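PDB 5ZB2: DNA repair protein RAD7 from Saccharomyces cerevisiae, which takes part in global genome nucleotide excision repair, as a component of the complex that promotes removal of damage from nontranscribed DNA. Local coordinates for residues 237-251 against 267-280. Sequence-based numbering, arbitrary orientation.
Sequences TLRKLVLNGCIDLTD and PLEVLSLEESDQIT. With GOL (glycerol), chain G.
With CG of N244 beside its own backbone N (chi1 -56°) and OG of S272 held opposite its N (chi1 174°), amide and hydroxyl converge between two adjacent parallel strands of a leucine-rich repeat solenoid. S272 OG donates to N244 OD1 at 2.6 Å, in the amide plane on a lone pair, while E274 N reaches the same oxygen at 3.2 Å, tilted from that plane. The E274 carboxylate stacks on the amide, the planes 17° apart, its OE1 salt-bridged to R302, and G245 N returns a bond to E274 O. Replacing N244 with a leucine would probably leave the S272 hydroxyl and E274 N without their shared acceptor and E214, whose OE1 accepts from N244 ND2, without that donor.

Upstream, 240-244 and 270-272 run in register: L241 N donates to V270 O and L243 N to S272 O, with S272 N returning to L241 O. K240, V242, V270 and S272 occupy one face; on the other, L241 CD2 packs 4.0 Å from L271 CD1. Beyond the strands, water 1 bridges L243 O, C246 N, E274 O and S276 OG. Q278 NE2 then donates to I247 O at 3.1 Å, in both the carbonyl and amide planes. Finally D251 grips T280 with both carboxylate oxygens, OD1 taking its N at 2.8 Å and OD2 its OG1.

T250 and T280 are N-caps of successive helices; T250 OG1 also bonds to D224 OD2. Strand 210-214 continues the backbone pairing beside 240-244, while L258 of helix 251-261 packs on L241 and I227 of helix 224-234 on L243, joining strands to the solenoid's outer helices.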
ATOM      1  N   THR A 237     -18.221  38.652  -8.430  1.00 45.18           N
ATOM      2  CA  THR A 237     -16.900  38.134  -8.775  1.00 45.00           C
ATOM      3  C   THR A 237     -16.964  36.871  -9.629  1.00 42.14           C
ATOM      4  O   THR A 237     -15.939  36.204  -9.814  1.00 40.10           O
ATOM      5  CB  THR A 237     -16.095  37.854  -7.503  1.00 45.39           C
ATOM      6  OG1 THR A 237     -16.865  37.027  -6.623  1.00 43.31           O
ATOM      7  CG2 THR A 237     -15.744  39.152  -6.788  1.00 50.01           C
ATOM      8  N   LEU A 238     -18.131  36.537 -10.165  1.00 41.00           N
ATOM      9  CA  LEU A 238     -18.313  35.277 -10.873  1.00 41.84           C
ATOM     10  C   LEU A 238     -17.572  35.299 -12.207  1.00 39.97           C
ATOM     11  O   LEU A 238     -17.830  36.161 -13.054  1.00 39.07           O
ATOM     12  CB  LEU A 238     -19.802  35.029 -11.086  1.00 39.57           C
ATOM     13  CG  LEU A 238     -20.258  33.628 -11.479  1.00 40.06           C
ATOM     14  CD1 LEU A 238     -19.758  32.580 -10.494  1.00 37.73           C
ATOM     15  CD2 LEU A 238     -21.777  33.603 -11.549  1.00 40.91           C
ATOM     16  N   ARG A 239     -16.654  34.346 -12.397  1.00 38.79           N
ATOM     17  CA  ARG A 239     -15.954  34.185 -13.666  1.00 41.41           C
ATOM     18  C   ARG A 239     -16.364  32.933 -14.431  1.00 39.99           C
ATOM     19  O   ARG A 239     -16.068  32.834 -15.628  1.00 41.21           O
ATOM     20  CB  ARG A 239     -14.433  34.157 -13.438  1.00 44.44           C
ATOM     21  CG  ARG A 239     -13.896  35.365 -12.676  1.00 43.91           C
ATOM     22  CD  ARG A 239     -12.377  35.471 -12.782  1.00 48.37           C
ATOM     23  NE  ARG A 239     -11.697  34.258 -12.330  1.00 51.08           N
ATOM     24  CZ  ARG A 239     -11.170  34.079 -11.120  1.00 53.16           C
ATOM     25  NH1 ARG A 239     -11.227  35.035 -10.204  1.00 49.54           N
ATOM     26  NH2 ARG A 239     -10.574  32.930 -10.826  1.00 56.87           N
ATOM     27  N   LYS A 240     -17.035  31.981 -13.784  1.00 39.34           N
ATOM     28  CA  LYS A 240     -17.460  30.745 -14.436  1.00 37.51           C
ATOM     29  C   LYS A 240     -18.831  30.362 -13.907  1.00 35.32           C
ATOM     30  O   LYS A 240     -18.980  30.085 -12.712  1.00 35.63           O
ATOM     31  CB  LYS A 240     -16.451  29.618 -14.181  1.00 40.73           C
ATOM     32  CG  LYS A 240     -16.846  28.262 -14.754  1.00 42.48           C
ATOM     33  CD  LYS A 240     -15.770  27.218 -14.480  1.00 45.86           C
ATOM     34  CE  LYS A 240     -16.033  25.918 -15.216  1.00 47.13           C
ATOM     35  NZ  LYS A 240     -14.922  24.944 -15.024  1.00 55.24           N
ATOM     36  N   LEU A 241     -19.827  30.339 -14.792  1.00 33.07           N
ATOM     37  CA  LEU A 241     -21.176  29.906 -14.440  1.00 33.17           C
ATOM     38  C   LEU A 241     -21.604  28.790 -15.381  1.00 33.26           C
ATOM     39  O   LEU A 241     -21.692  28.998 -16.597  1.00 34.20           O
ATOM     40  CB  LEU A 241     -22.164  31.073 -14.509  1.00 33.52           C
ATOM     41  CG  LEU A 241     -23.612  30.727 -14.153  1.00 31.64           C
ATOM     42  CD1 LEU A 241     -23.714  30.263 -12.711  1.00 32.86           C
ATOM     43  CD2 LEU A 241     -24.528  31.917 -14.405  1.00 34.16           C
ATOM     44  N   VAL A 242     -21.885  27.617 -14.819  1.00 33.71           N
ATOM     45  CA  VAL A 242     -22.283  26.441 -15.587  1.00 33.62           C
ATOM     46  C   VAL A 242     -23.535  25.861 -14.944  1.00 32.43           C
ATOM     47  O   VAL A 242     -23.490  25.389 -13.802  1.00 32.39           O
ATOM     48  CB  VAL A 242     -21.161  25.388 -15.648  1.00 34.88           C
ATOM     49  CG1 VAL A 242     -21.655  24.087 -16.298  1.00 34.62           C
ATOM     50  CG2 VAL A 242     -19.961  25.930 -16.422  1.00 34.13           C
ATOM     51  N   LEU A 243     -24.650  25.899 -15.673  1.00 32.80           N
ATOM     52  CA  LEU A 243     -25.923  25.331 -15.224  1.00 33.47           C
ATOM     53  C   LEU A 243     -26.476  24.500 -16.381  1.00 34.58           C
ATOM     54  O   LEU A 243     -27.170  25.030 -17.254  1.00 35.27           O
ATOM     55  CB  LEU A 243     -26.902  26.419 -14.801  1.00 31.82           C
ATOM     56  CG  LEU A 243     -26.460  27.356 -13.674  1.00 34.81           C
ATOM     57  CD1 LEU A 243     -27.422  28.535 -13.554  1.00 31.89           C
ATOM     58  CD2 LEU A 243     -26.365  26.597 -12.356  1.00 36.04           C
ATOM     59  N   ASN A 244     -26.173  23.205 -16.383  1.00 33.12           N
ATOM     60  CA  ASN A 244     -26.589  22.304 -17.449  1.00 35.54           C
ATOM     61  C   ASN A 244     -27.643  21.332 -16.934  1.00 35.46           C
ATOM     62  O   ASN A 244     -27.518  20.787 -15.834  1.00 32.82           O
ATOM     63  CB  ASN A 244     -25.396  21.526 -18.009  1.00 35.18           C
ATOM     64  CG  ASN A 244     -24.282  22.433 -18.503  1.00 37.16           C
ATOM     65  OD1 ASN A 244     -24.514  23.587 -18.870  1.00 37.12           O
ATOM     66  ND2 ASN A 244     -23.059  21.913 -18.514  1.00 37.52           N
ATOM     67  N   GLY A 245     -28.682  21.116 -17.738  1.00 35.12           N
ATOM     68  CA  GLY A 245     -29.737  20.199 -17.364  1.00 38.01           C
ATOM     69  C   GLY A 245     -30.677  20.698 -16.291  1.00 38.38           C
ATOM     70  O   GLY A 245     -31.512  19.922 -15.815  1.00 40.76           O
ATOM     71  N   CYS A 246     -30.574  21.965 -15.891  1.00 34.13           N
ATOM     72  CA  CYS A 246     -31.462  22.534 -14.876  1.00 36.67           C
ATOM     73  C   CYS A 246     -32.719  23.070 -15.565  1.00 39.80           C
ATOM     74  O   CYS A 246     -32.971  24.275 -15.644  1.00 36.73           O
ATOM     75  CB  CYS A 246     -30.740  23.623 -14.092  1.00 35.24           C
ATOM     76  SG  CYS A 246     -29.238  23.083 -13.234  1.00 35.00           S
ATOM     77  N   ILE A 247     -33.491  22.134 -16.084  1.00 39.67           N
ATOM     78  CA  ILE A 247     -34.666  22.399 -16.877  1.00 41.25           C
ATOM     79  C   ILE A 247     -35.784  23.169 -16.227  1.00 42.37           C
ATOM     80  O   ILE A 247     -36.659  23.649 -16.873  1.00 43.27           O
ATOM     81  CB  ILE A 247     -35.194  21.113 -17.547  1.00 43.81           C
ATOM     82  CG1 ILE A 247     -35.926  20.219 -16.562  1.00 46.15           C
ATOM     83  CG2 ILE A 247     -34.061  20.366 -18.198  1.00 41.52           C
ATOM     84  CD1 ILE A 247     -36.783  19.163 -17.192  1.00 46.97           C
ATOM     85  N   ASP A 248     -35.725  23.302 -14.935  1.00 42.21           N
ATOM     86  CA  ASP A 248     -36.746  24.041 -14.204  1.00 43.11           C
ATOM     87  C   ASP A 248     -36.528  25.550 -14.229  1.00 40.55           C
ATOM     88  O   ASP A 248     -37.432  26.296 -13.835  1.00 41.15           O
ATOM     89  CB  ASP A 248     -36.791  23.554 -12.752  1.00 43.32           C
ATOM     90  CG  ASP A 248     -38.105  23.867 -12.070  1.00 47.40           C
ATOM     91  OD1 ASP A 248     -39.128  23.251 -12.446  1.00 46.08           O
ATOM     92  OD2 ASP A 248     -38.112  24.711 -11.146  1.00 45.85           O
ATOM     93  N   LEU A 249     -35.363  26.019 -14.675  1.00 39.97           N
ATOM     94  CA  LEU A 249     -35.067  27.444 -14.683  1.00 36.98           C
ATOM     95  C   LEU A 249     -35.782  28.144 -15.835  1.00 38.93           C
ATOM     96  O   LEU A 249     -35.973  27.575 -16.914  1.00 39.55           O
ATOM     97  CB  LEU A 249     -33.558  27.672 -14.789  1.00 35.73           C
ATOM     98  CG  LEU A 249     -32.722  27.091 -13.647  1.00 35.61           C
ATOM     99  CD1 LEU A 249     -31.241  27.346 -13.877  1.00 32.65           C
ATOM    100  CD2 LEU A 249     -33.156  27.658 -12.305  1.00 36.60           C
ATOM    101  N   THR A 250     -36.176  29.397 -15.596  1.00 36.70           N
ATOM    102  CA  THR A 250     -36.952  30.176 -16.553  1.00 36.84           C
ATOM    103  C   THR A 250     -36.335  31.561 -16.717  1.00 33.66           C
ATOM    104  O   THR A 250     -35.314  31.893 -16.108  1.00 33.29           O
ATOM    105  CB  THR A 250     -38.413  30.312 -16.107  1.00 37.44           C
ATOM    106  OG1 THR A 250     -38.482  31.202 -14.988  1.00 34.65           O
ATOM    107  CG2 THR A 250     -38.990  28.958 -15.713  1.00 39.62           C
ATOM    108  N   ASP A 251     -36.985  32.385 -17.543  1.00 36.46           N
ATOM    109  CA  ASP A 251     -36.519  33.754 -17.744  1.00 34.63           C
ATOM    110  C   ASP A 251     -36.399  34.507 -16.424  1.00 34.02           C
ATOM    111  O   ASP A 251     -35.620  35.464 -16.326  1.00 29.42           O
ATOM    112  CB  ASP A 251     -37.468  34.498 -18.687  1.00 34.05           C
ATOM    113  CG  ASP A 251     -37.280  34.103 -20.143  1.00 38.92           C
ATOM    114  OD1 ASP A 251     -36.308  33.372 -20.452  1.00 35.98           O
ATOM    115  OD2 ASP A 251     -38.099  34.542 -20.983  1.00 36.91           O
ATOM    116  N   PRO A 267     -16.909  40.021 -15.537  1.00 42.84           N
ATOM    117  CA  PRO A 267     -15.682  39.220 -15.607  1.00 43.41           C
ATOM    118  C   PRO A 267     -15.880  37.790 -16.084  1.00 42.81           C
ATOM    119  O   PRO A 267     -14.924  37.011 -16.032  1.00 42.24           O
ATOM    120  CB  PRO A 267     -15.198  39.236 -14.150  1.00 42.25           C
ATOM    121  CG  PRO A 267     -16.461  39.278 -13.361  1.00 43.34           C
ATOM    122  CD  PRO A 267     -17.417  40.124 -14.157  1.00 42.77           C
ATOM    123  N   LEU A 268     -17.072  37.415 -16.543  1.00 41.30           N
ATOM    124  CA  LEU A 268     -17.323  36.026 -16.914  1.00 42.21           C
ATOM    125  C   LEU A 268     -16.397  35.589 -18.041  1.00 43.10           C
ATOM    126  O   LEU A 268     -16.299  36.246 -19.082  1.00 42.91           O
ATOM    127  CB  LEU A 268     -18.779  35.838 -17.334  1.00 40.72           C
ATOM    128  CG  LEU A 268     -19.830  35.818 -16.221  1.00 39.63           C
ATOM    129  CD1 LEU A 268     -21.211  35.694 -16.841  1.00 36.61           C
ATOM    130  CD2 LEU A 268     -19.582  34.680 -15.236  1.00 40.65           C
ATOM    131  N   GLU A 269     -15.714  34.467 -17.823  1.00 42.73           N
ATOM    132  CA  GLU A 269     -14.891  33.846 -18.845  1.00 45.25           C
ATOM    133  C   GLU A 269     -15.510  32.578 -19.408  1.00 42.25           C
ATOM    134  O   GLU A 269     -15.196  32.208 -20.542  1.00 43.38           O
ATOM    135  CB  GLU A 269     -13.501  33.524 -18.278  1.00 46.89           C
ATOM    136  CG  GLU A 269     -12.911  34.664 -17.450  1.00 49.42           C
ATOM    137  CD  GLU A 269     -11.567  34.325 -16.840  1.00 56.55           C
ATOM    138  OE1 GLU A 269     -10.740  35.246 -16.689  1.00 60.19           O
ATOM    139  OE2 GLU A 269     -11.339  33.143 -16.508  1.00 61.32           O
ATOM    140  N   VAL A 270     -16.395  31.927 -18.654  1.00 41.02           N
ATOM    141  CA  VAL A 270     -17.047  30.692 -19.074  1.00 40.56           C
ATOM    142  C   VAL A 270     -18.517  30.776 -18.693  1.00 37.30           C
ATOM    143  O   VAL A 270     -18.849  31.088 -17.545  1.00 36.16           O
ATOM    144  CB  VAL A 270     -16.393  29.456 -18.426  1.00 41.09           C
ATOM    145  CG1 VAL A 270     -17.137  28.179 -18.825  1.00 40.96           C
ATOM    146  CG2 VAL A 270     -14.922  29.370 -18.805  1.00 44.02           C
ATOM    147  N   LEU A 271     -19.397  30.481 -19.647  1.00 37.99           N
ATOM    148  CA  LEU A 271     -20.837  30.530 -19.419  1.00 37.14           C
ATOM    149  C   LEU A 271     -21.486  29.373 -20.156  1.00 36.30           C
ATOM    150  O   LEU A 271     -21.311  29.236 -21.371  1.00 38.37           O
ATOM    151  CB  LEU A 271     -21.432  31.862 -19.890  1.00 35.77           C
ATOM    152  CG  LEU A 271     -22.954  31.955 -19.742  1.00 35.53           C
ATOM    153  CD1 LEU A 271     -23.344  31.985 -18.267  1.00 35.12           C
ATOM    154  CD2 LEU A 271     -23.510  33.167 -20.475  1.00 38.11           C
ATOM    155  N   SER A 272     -22.251  28.557 -19.434  1.00 35.94           N
ATOM    156  CA  SER A 272     -22.937  27.421 -20.037  1.00 35.74           C
ATOM    157  C   SER A 272     -24.318  27.259 -19.421  1.00 32.67           C
ATOM    158  O   SER A 272     -24.449  27.180 -18.196  1.00 31.03           O
ATOM    159  CB  SER A 272     -22.127  26.130 -19.854  1.00 34.73           C
ATOM    160  OG  SER A 272     -22.856  25.001 -20.314  1.00 37.07           O
ATOM    161  N   LEU A 273     -25.340  27.173 -20.276  1.00 34.45           N
ATOM    162  CA  LEU A 273     -26.727  27.053 -19.835  1.00 36.75           C
ATOM    163  C   LEU A 273     -27.437  25.976 -20.658  1.00 38.29           C
ATOM    164  O   LEU A 273     -28.487  26.192 -21.251  1.00 48.10           O
ATOM    165  CB  LEU A 273     -27.456  28.390 -19.959  1.00 37.13           C
ATOM    166  CG  LEU A 273     -26.849  29.597 -19.245  1.00 37.84           C
ATOM    167  CD1 LEU A 273     -27.632  30.854 -19.594  1.00 40.53           C
ATOM    168  CD2 LEU A 273     -26.833  29.378 -17.744  1.00 36.59           C
ATOM    169  N   GLU A 274     -26.873  24.775 -20.682  1.00 36.51           N
ATOM    170  CA  GLU A 274     -27.337  23.747 -21.601  1.00 39.49           C
ATOM    171  C   GLU A 274     -28.663  23.140 -21.145  1.00 39.73           C
ATOM    172  O   GLU A 274     -28.916  22.987 -19.948  1.00 36.11           O
ATOM    173  CB  GLU A 274     -26.269  22.664 -21.739  1.00 38.12           C
ATOM    174  CG  GLU A 274     -24.929  23.203 -22.227  1.00 40.04           C
ATOM    175  CD  GLU A 274     -23.907  22.105 -22.471  1.00 42.87           C
ATOM    176  OE1 GLU A 274     -24.212  20.927 -22.186  1.00 44.41           O
ATOM    177  OE2 GLU A 274     -22.799  22.422 -22.950  1.00 42.17           O
ATOM    178  N   GLU A 275     -29.516  22.816 -22.121  1.00 40.15           N
ATOM    179  CA  GLU A 275     -30.778  22.098 -21.926  1.00 43.04           C
ATOM    180  C   GLU A 275     -31.845  22.919 -21.202  1.00 45.48           C
ATOM    181  O   GLU A 275     -32.772  22.349 -20.621  1.00 48.79           O
ATOM    182  CB  GLU A 275     -30.558  20.774 -21.180  1.00 41.90           C
ATOM    183  CG  GLU A 275     -29.895  19.694 -22.031  1.00 52.51           C
ATOM    184  CD  GLU A 275     -29.766  18.368 -21.306  1.00 49.71           C
ATOM    185  OE1 GLU A 275     -30.413  18.190 -20.250  1.00 50.42           O
ATOM    186  OE2 GLU A 275     -29.016  17.501 -21.792  1.00 53.50           O
ATOM    187  N   SER A 276     -31.766  24.249 -21.241  1.00 44.34           N
ATOM    188  CA  SER A 276     -32.774  25.107 -20.609  1.00 46.73           C
ATOM    189  C   SER A 276     -33.789  25.517 -21.673  1.00 50.30           C
ATOM    190  O   SER A 276     -33.705  26.585 -22.281  1.00 48.51           O
ATOM    191  CB  SER A 276     -32.117  26.317 -19.956  1.00 44.94           C
ATOM    192  OG  SER A 276     -31.279  25.921 -18.878  1.00 46.07           O
ATOM    193  N   ASP A 277     -34.773  24.641 -21.888  1.00 49.48           N
ATOM    194  CA  ASP A 277     -35.780  24.838 -22.924  1.00 49.35           C
ATOM    195  C   ASP A 277     -36.843  25.869 -22.556  1.00 48.96           C
ATOM    196  O   ASP A 277     -37.747  26.109 -23.364  1.00 48.43           O
ATOM    197  CB  ASP A 277     -36.462  23.505 -23.251  1.00 53.32           C
ATOM    198  CG  ASP A 277     -37.406  23.049 -22.157  1.00 56.23           C
ATOM    199  OD1 ASP A 277     -37.086  23.252 -20.968  1.00 58.12           O
ATOM    200  OD2 ASP A 277     -38.474  22.494 -22.487  1.00 63.84           O
ATOM    201  N   GLN A 278     -36.778  26.476 -21.369  1.00 48.33           N
ATOM    202  CA  GLN A 278     -37.730  27.517 -20.994  1.00 46.51           C
ATOM    203  C   GLN A 278     -37.156  28.925 -21.105  1.00 43.45           C
ATOM    204  O   GLN A 278     -37.924  29.890 -21.084  1.00 41.28           O
ATOM    205  CB  GLN A 278     -38.240  27.284 -19.566  1.00 47.17           C
ATOM    206  CG  GLN A 278     -39.146  26.064 -19.438  1.00 50.44           C
ATOM    207  CD  GLN A 278     -39.879  26.009 -18.112  1.00 53.74           C
ATOM    208  OE1 GLN A 278     -40.948  26.601 -17.957  1.00 56.20           O
ATOM    209  NE2 GLN A 278     -39.313  25.291 -17.151  1.00 65.79           N
ATOM    210  N   ILE A 279     -35.836  29.064 -21.245  1.00 43.47           N
ATOM    211  CA  ILE A 279     -35.222  30.373 -21.418  1.00 40.98           C
ATOM    212  C   ILE A 279     -35.462  30.863 -22.840  1.00 42.15           C
ATOM    213  O   ILE A 279     -35.216  30.139 -23.815  1.00 41.02           O
ATOM    214  CB  ILE A 279     -33.724  30.300 -21.088  1.00 41.80           C
ATOM    215  CG1 ILE A 279     -33.548  29.922 -19.611  1.00 43.65           C
ATOM    216  CG2 ILE A 279     -33.035  31.623 -21.417  1.00 41.78           C
ATOM    217  CD1 ILE A 279     -32.107  29.868 -19.131  1.00 44.54           C
ATOM    218  N   THR A 280     -35.927  32.104 -22.967  1.00 37.98           N
ATOM    219  CA  THR A 280     -36.322  32.660 -24.253  1.00 38.57           C
ATOM    220  C   THR A 280     -35.202  33.495 -24.865  1.00 37.57           C
ATOM    221  O   THR A 280     -34.268  33.933 -24.190  1.00 36.39           O
ATOM    222  CB  THR A 280     -37.575  33.530 -24.112  1.00 38.55           C
ATOM    223  OG1 THR A 280     -37.252  34.714 -23.371  1.00 35.67           O
ATOM    224  CG2 THR A 280     -38.685  32.769 -23.400  1.00 40.35           C
TER
HETATM  225  C1  GOL G 605     -11.081  30.326 -12.968  1.00 64.18           C
HETATM  226  O1  GOL G 605     -11.032  31.484 -13.773  1.00 64.56           O
HETATM  227  C2  GOL G 605     -11.791  29.207 -13.727  1.00 76.80           C
HETATM  228  O2  GOL G 605     -12.522  28.382 -12.843  1.00 58.64           O
HETATM  229  C3  GOL G 605     -12.723  29.805 -14.775  1.00 68.41           C
HETATM  230  O3  GOL G 605     -12.018  30.055 -15.972  1.00 68.14           O
HETATM  231  O   HOH W   1     -29.738  24.321 -17.465  1.00 35.08           O
HETATM  232  O   HOH W   2     -20.407  22.709 -20.122  1.00 50.11           O
HETATM  233  O   HOH W   3     -35.357  25.666 -18.865  1.00 45.75           O
HETATM  234  O   HOH W   4     -38.797  22.300 -18.969  1.00 53.40           O
HETATM  235  O   HOH W   5     -39.205  31.341 -19.242  1.00 32.85           O